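Local coordinates for ABC transporter periplasmic substrate-binding protein (Desulfovibrio alaskensis, PDB 5MY5), which probably captures tungstate in the periplasm with high selectivity and delivers it to an ABC transporter for uptake into the cell, at residues H148-S153 / Y189-R194; K199-M204 / M264-F269. The protein carries 2 engineered substitutions. All coordinates share one frame; numbering follows the deposited sequence.

Interaction 1: H148-S153 / Y189-R194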
loop_
_atom_site.group_PDB
_atom_site.type_symbol
_atom_site.label_atom_id
_atom_site.label_comp_id
_atom_site.label_asym_id
_atom_site.label_seq_id
_atom_site.Cartn_x
_atom_site.Cartn_y
_atom_site.Cartn_z
ATOM N N HIS A 148 -4.363 -1.688 8.906
ATOM C CA HIS A 148 -5.173 -1.309 10.054
ATOM C C HIS A 148 -5.101 0.183 10.357
ATOM O O HIS A 148 -6.111 0.875 10.489
ATOM C CB HIS A 148 -4.700 -2.052 11.304
ATOM C CG HIS A 148 -5.589 -1.832 12.466
ATOM N ND1 HIS A 148 -5.108 -1.976 13.759
ATOM C CD2 HIS A 148 -6.881 -1.415 12.580
ATOM C CE1 HIS A 148 -6.089 -1.739 14.605
ATOM N NE2 HIS A 148 -7.180 -1.379 13.922
ATOM N N LYS A 149 -3.891 0.730 10.281
ATOM C CA LYS A 149 -3.692 2.137 10.439
ATOM C C LYS A 149 -4.450 3.001 9.383
ATOM O O LYS A 149 -5.053 4.031 9.723
ATOM C CB LYS A 149 -2.192 2.410 10.437
ATOM C CG LYS A 149 -1.543 2.046 11.769
ATOM C CD LYS A 149 -0.022 1.994 11.635
ATOM C CE LYS A 149 0.601 1.453 12.905
ATOM N NZ LYS A 149 2.056 1.264 12.659
ATOM N N MET A 150 -4.415 2.577 8.107
ATOM C CA MET A 150 -5.156 3.205 7.087
ATOM C C MET A 150 -6.660 3.178 7.354
ATOM O O MET A 150 -7.327 4.228 7.310
ATOM C CB MET A 150 -4.833 2.510 5.777
ATOM C CG MET A 150 -5.543 2.930 4.524
ATOM S SD MET A 150 -5.442 4.699 4.225
ATOM C CE MET A 150 -6.766 4.687 3.095
ATOM N N GLU A 151 -7.161 2.013 7.780
ATOM C CA GLU A 151 -8.591 1.890 8.095
ATOM C C GLU A 151 -8.971 2.816 9.241
ATOM O O GLU A 151 -9.987 3.549 9.162
ATOM C CB GLU A 151 -8.957 0.449 8.371
ATOM C CG GLU A 151 -10.407 0.170 8.816
ATOM C CD GLU A 151 -10.559 -0.201 10.269
ATOM O OE1 GLU A 151 -9.650 -0.911 10.772
ATOM O OE2 GLU A 151 -11.594 0.184 10.845
ATOM N N LYS A 152 -8.134 2.838 10.290
ATOM C CA LYS A 152 -8.459 3.721 11.409
ATOM C C LYS A 152 -8.491 5.157 10.940
ATOM O O LYS A 152 -9.345 5.932 11.400
ATOM C CB LYS A 152 -7.431 3.629 12.502
ATOM C CG LYS A 152 -7.654 2.378 13.299
ATOM C CD LYS A 152 -6.810 2.245 14.584
ATOM C CE LYS A 152 -5.412 1.772 14.291
ATOM N NZ LYS A 152 -4.540 1.757 15.520
ATOM N N SER A 153 -7.584 5.542 10.055
ATOM C CA SER A 153 -7.503 6.907 9.567
ATOM C C SER A 153 -8.780 7.307 8.848
ATOM O O SER A 153 -9.114 8.483 8.850
ATOM C CB SER A 153 -6.269 7.161 8.666
ATOM O OG SER A 153 -6.418 6.732 7.308
ATOM N N TYR A 189 -18.917 -5.746 5.879
ATOM C CA TYR A 189 -18.073 -4.883 5.086
ATOM C C TYR A 189 -16.647 -4.945 5.627
ATOM O O TYR A 189 -16.453 -5.108 6.812
ATOM C CB TYR A 189 -18.587 -3.476 5.134
ATOM C CG TYR A 189 -19.952 -3.329 4.442
ATOM C CD1 TYR A 189 -21.097 -3.635 5.108
ATOM C CD2 TYR A 189 -20.021 -2.935 3.148
ATOM C CE1 TYR A 189 -22.318 -3.531 4.488
ATOM C CE2 TYR A 189 -21.277 -2.767 2.532
ATOM C CZ TYR A 189 -22.381 -3.167 3.195
ATOM O OH TYR A 189 -23.645 -2.933 2.571
ATOM N N THR A 190 -15.654 -4.662 4.786
ATOM C CA THR A 190 -14.260 -4.571 5.301
ATOM C C THR A 190 -13.477 -3.703 4.295
ATOM O O THR A 190 -13.780 -3.644 3.091
ATOM C CB THR A 190 -13.650 -5.938 5.555
ATOM O OG1 THR A 190 -12.423 -5.751 6.293
ATOM C CG2 THR A 190 -13.306 -6.674 4.325
ATOM N N MET A 191 -12.417 -3.073 4.777
ATOM C CA MET A 191 -11.454 -2.367 3.926
ATOM C C MET A 191 -10.269 -3.337 3.698
ATOM O O MET A 191 -9.717 -3.917 4.669
ATOM C CB MET A 191 -10.977 -1.059 4.545
ATOM C CG MET A 191 -10.107 -0.229 3.643
ATOM S SD MET A 191 -8.902 0.810 4.460
ATOM C CE MET A 191 -7.709 -0.445 4.928
ATOM N N THR A 192 -9.873 -3.428 2.414
ATOM C CA THR A 192 -8.718 -4.271 1.992
ATOM C C THR A 192 -7.882 -3.589 1.015
ATOM O O THR A 192 -8.320 -2.698 0.330
ATOM C CB THR A 192 -9.207 -5.594 1.431
ATOM O OG1 THR A 192 -8.102 -6.463 1.097
ATOM C CG2 THR A 192 -10.076 -5.442 0.265
ATOM N N ASP A 193 -6.573 -3.956 0.972
ATOM C CA ASP A 193 -5.802 -3.500 -0.208
ATOM C C ASP A 193 -6.442 -4.267 -1.434
ATOM O O ASP A 193 -6.885 -5.373 -1.292
ATOM C CB ASP A 193 -4.297 -3.857 -0.062
ATOM C CG ASP A 193 -4.112 -5.311 0.133
ATOM O OD1 ASP A 193 -4.526 -5.963 1.129
ATOM O OD2 ASP A 193 -3.546 -5.895 -0.809
ATOM N N ARG A 194 -6.332 -3.582 -2.580
ATOM C CA ARG A 194 -6.839 -4.187 -3.840
ATOM C C ARG A 194 -6.136 -5.451 -4.193
ATOM O O ARG A 194 -6.808 -6.402 -4.635
ATOM C CB ARG A 194 -6.764 -3.247 -4.977
ATOM C CG ARG A 194 -7.493 -3.747 -6.264
ATOM C CD ARG A 194 -7.333 -2.703 -7.367
ATOM N NE ARG A 194 -7.998 -1.419 -7.136
ATOM C CZ ARG A 194 -9.278 -1.175 -7.434
ATOM N NH1 ARG A 194 -10.074 -2.110 -7.931
ATOM N NH2 ARG A 194 -9.765 0.047 -7.187
#
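M191 reaches from strand 189-193 to helix 146-155, a helix-on-sheet contact inside one lobe of the periplasmic-binding-protein fold. The strand pairs in parallel with strand 138-140 and antiparallel with strand 100-112, and M191 sends its side chain from this sheet to the helix. Its CG lies anti to the backbone N (chi1 -174°), and an extended chi2 then carries SD to the helix; a bend at chi3 (75°) lays the methyl against it. M191 SD sits 3.8 Å from E151 CA, while its CE touches E151 CB at 3.8 Å and is equally near E151 N. An unbranched, flexible thioether suits this place because it can follow the relief of a helix surface. M150 adds the second touch: its CG stands 4.0 Å from M191 SD, and the two side chains cross at about a right angle. Both methionines also rest on F107 of strand 100-112, which extends the apolar patch. E151 divides its work. Its CB joins the methionine packing, whereas a bend at chi2 (-108°) turns the carboxylate away from M191, where OE1 bonds to S140 OG and OE2 to Y169 OH and W155 NE1. These three bonds satisfy a buried acid, and probably help it to remain charged. At the strand's end D193 occupies the N-cap of helix 194-203, its OD1 bonded to T196 OG1. On the helix, S153 folds back on the preceding turn, where its OG donates in the carbonyl plane to a lone pair of M150 O, 2.7 Å away.

Interaction 2: K199-M204 / M264-F269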
loop_
_atom_site.group_PDB
_atom_site.type_symbol
_atom_site.label_atom_id
_atom_site.label_comp_id
_atom_site.label_asym_id
_atom_site.label_seq_id
_atom_site.Cartn_x
_atom_site.Cartn_y
_atom_site.Cartn_z
ATOM N N LYS A 199 -6.499 -11.429 -5.300
ATOM C CA LYS A 199 -6.134 -12.822 -5.033
ATOM C C LYS A 199 -7.308 -13.578 -4.447
ATOM O O LYS A 199 -7.572 -14.750 -4.816
ATOM C CB LYS A 199 -4.881 -12.893 -4.097
ATOM C CG LYS A 199 -3.622 -12.359 -4.811
ATOM C CD LYS A 199 -2.363 -12.308 -3.941
ATOM C CE LYS A 199 -1.144 -11.903 -4.812
ATOM N NZ LYS A 199 0.067 -11.363 -4.055
ATOM N N TYR A 200 -8.020 -12.956 -3.519
ATOM C CA TYR A 200 -9.196 -13.599 -2.923
ATOM C C TYR A 200 -10.346 -13.885 -4.008
ATOM O O TYR A 200 -10.933 -14.961 -4.041
ATOM C CB TYR A 200 -9.763 -12.624 -1.836
ATOM C CG TYR A 200 -11.185 -12.878 -1.408
ATOM C CD1 TYR A 200 -11.461 -13.981 -0.626
ATOM C CD2 TYR A 200 -12.252 -12.007 -1.753
ATOM C CE1 TYR A 200 -12.760 -14.311 -0.261
ATOM C CE2 TYR A 200 -13.527 -12.273 -1.320
ATOM C CZ TYR A 200 -13.762 -13.400 -0.577
ATOM O OH TYR A 200 -15.121 -13.525 -0.271
ATOM N N GLU A 201 -10.622 -12.912 -4.853
ATOM C CA GLU A 201 -11.626 -13.007 -5.906
ATOM C C GLU A 201 -11.238 -14.208 -6.852
ATOM O O GLU A 201 -12.102 -15.029 -7.197
ATOM C CB GLU A 201 -11.562 -11.713 -6.694
ATOM C CG GLU A 201 -12.497 -11.663 -7.896
ATOM C CD GLU A 201 -12.323 -10.430 -8.740
ATOM O OE1 GLU A 201 -11.215 -9.960 -9.028
ATOM O OE2 GLU A 201 -13.336 -9.827 -9.111
ATOM N N ALA A 202 -9.967 -14.340 -7.166
ATOM C CA ALA A 202 -9.473 -15.495 -7.985
ATOM C C ALA A 202 -9.570 -16.850 -7.292
ATOM O O ALA A 202 -9.931 -17.824 -7.909
ATOM C CB ALA A 202 -8.043 -15.207 -8.489
ATOM N N SER A 203 -9.310 -16.910 -5.997
ATOM C CA SER A 203 -9.587 -18.089 -5.208
ATOM C C SER A 203 -11.011 -18.556 -5.166
ATOM O O SER A 203 -11.216 -19.733 -4.817
ATOM C CB SER A 203 -9.022 -17.950 -3.780
ATOM O OG SER A 203 -9.886 -17.232 -2.965
ATOM N N MET A 204 -11.970 -17.665 -5.441
ATOM C CA MET A 204 -13.377 -18.034 -5.594
ATOM C C MET A 204 -13.804 -18.033 -7.063
ATOM O O MET A 204 -14.961 -17.671 -7.371
ATOM C CB MET A 204 -14.247 -17.108 -4.762
ATOM C CG MET A 204 -13.804 -16.958 -3.302
ATOM S SD MET A 204 -14.327 -18.194 -2.102
ATOM C CE MET A 204 -16.082 -18.317 -2.393
ATOM N N MET A 264 -2.693 -11.130 -11.550
ATOM C CA MET A 264 -3.728 -12.031 -12.062
ATOM C C MET A 264 -4.573 -11.329 -13.112
ATOM O O MET A 264 -5.794 -11.347 -13.113
ATOM C CB MET A 264 -4.580 -12.584 -10.949
ATOM C CG MET A 264 -3.714 -13.387 -10.037
ATOM S SD MET A 264 -4.570 -13.985 -8.593
ATOM C CE MET A 264 -3.129 -14.677 -7.810
ATOM N N GLY A 265 -3.910 -10.629 -14.029
ATOM C CA GLY A 265 -4.587 -9.976 -15.112
ATOM C C GLY A 265 -5.247 -8.635 -14.922
ATOM O O GLY A 265 -5.840 -8.030 -15.821
ATOM N N LYS A 266 -5.108 -8.110 -13.691
ATOM C CA LYS A 266 -5.785 -6.892 -13.297
ATOM C C LYS A 266 -4.804 -5.796 -12.891
ATOM O O LYS A 266 -3.752 -6.054 -12.301
ATOM C CB LYS A 266 -6.701 -7.264 -12.129
ATOM C CG LYS A 266 -7.900 -8.071 -12.629
ATOM C CD LYS A 266 -9.114 -8.099 -11.778
ATOM C CE LYS A 266 -10.209 -8.945 -12.393
ATOM N NZ LYS A 266 -11.457 -8.784 -11.606
ATOM N N ALA A 267 -5.183 -4.566 -13.110
ATOM C CA ALA A 267 -4.336 -3.386 -12.827
ATOM C C ALA A 267 -4.179 -3.220 -11.288
ATOM O O ALA A 267 -5.117 -3.571 -10.523
ATOM C CB ALA A 267 -4.983 -2.115 -13.353
ATOM N N LEU A 268 -2.993 -2.737 -10.870
ATOM C CA LEU A 268 -2.741 -2.540 -9.444
ATOM C C LEU A 268 -2.165 -1.187 -9.137
ATOM O O LEU A 268 -2.558 -0.556 -8.112
ATOM C CB LEU A 268 -1.897 -3.715 -8.970
ATOM C CG LEU A 268 -1.681 -4.007 -7.512
ATOM C CD1 LEU A 268 -2.977 -4.544 -6.932
ATOM C CD2 LEU A 268 -0.617 -5.037 -7.372
ATOM N N PHE A 269 -1.231 -0.690 -9.940
ATOM C CA PHE A 269 -0.568 0.596 -9.696
ATOM C C PHE A 269 -0.914 1.659 -10.718
ATOM O O PHE A 269 -0.922 1.319 -11.913
ATOM C CB PHE A 269 0.924 0.370 -9.727
ATOM C CG PHE A 269 1.457 -0.533 -8.659
ATOM C CD1 PHE A 269 1.739 -0.062 -7.326
ATOM C CD2 PHE A 269 1.676 -1.864 -8.911
ATOM C CE1 PHE A 269 2.292 -0.914 -6.372
ATOM C CE2 PHE A 269 2.235 -2.664 -7.983
ATOM C CZ PHE A 269 2.474 -2.246 -6.709
#
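K266 meets E201 in a salt bridge where the end of helix 194-203 faces the turn between strands 262-263 and 266-271, a beta-hairpin on the surface of this periplasmic-binding-protein fold. From CB, which points toward the helix, the lysine chain sets out with CG anti to its own carbonyl carbon (chi1 -73°) and then runs extended to the amine. CB and CG come within 4.2 Å of nothing in 199-204, though the side chain also touches I198. K266 CD lies 3.9 Å from E201 OE1. K266 CE is nearer to that oxygen, and K266 NZ closes to 2.8 Å from E201 OE1, on its syn side but 34° out of the carboxylate plane. A weak second bond joins K266 NZ to E201 OE2 at 3.3 Å, so OE1 carries most of this oblique grip. E201 is extended as well and crosses the lysine at about a right angle, two long, flexible chains reaching from helix to hairpin.

Beside this polar pair, M264 SD meets A202 CB at 3.7 Å, and the small alanine lets the thioether come close. G265 follows with positive phi (81°), which glycine adopts readily in a tight turn. Farther along, M264 CE packs on the aliphatic part of K199, 3.8 Å from K199 CG.

Helix 194-203 follows strand 189-193 directly. Interactions 1 and 2 lie in series along the chain, both segments of the first preceding both of the second, and their centres are about 18 Å apart. Interaction 1 is a buried contact on the sheet, and its two segments meet through apolar groups while the acid's bonds go to other residues of the lobe. Interaction 2 lies at the surface, where a salt bridge across the segments is joined by thioether packing. Methionine serves in both, against a helix each time. The two also touch: R194, which opens the helix, packs on A267 and L268, while its guanidinium group forms salt bridges with D106 and E215. Both contacts reach the same mixed sheet.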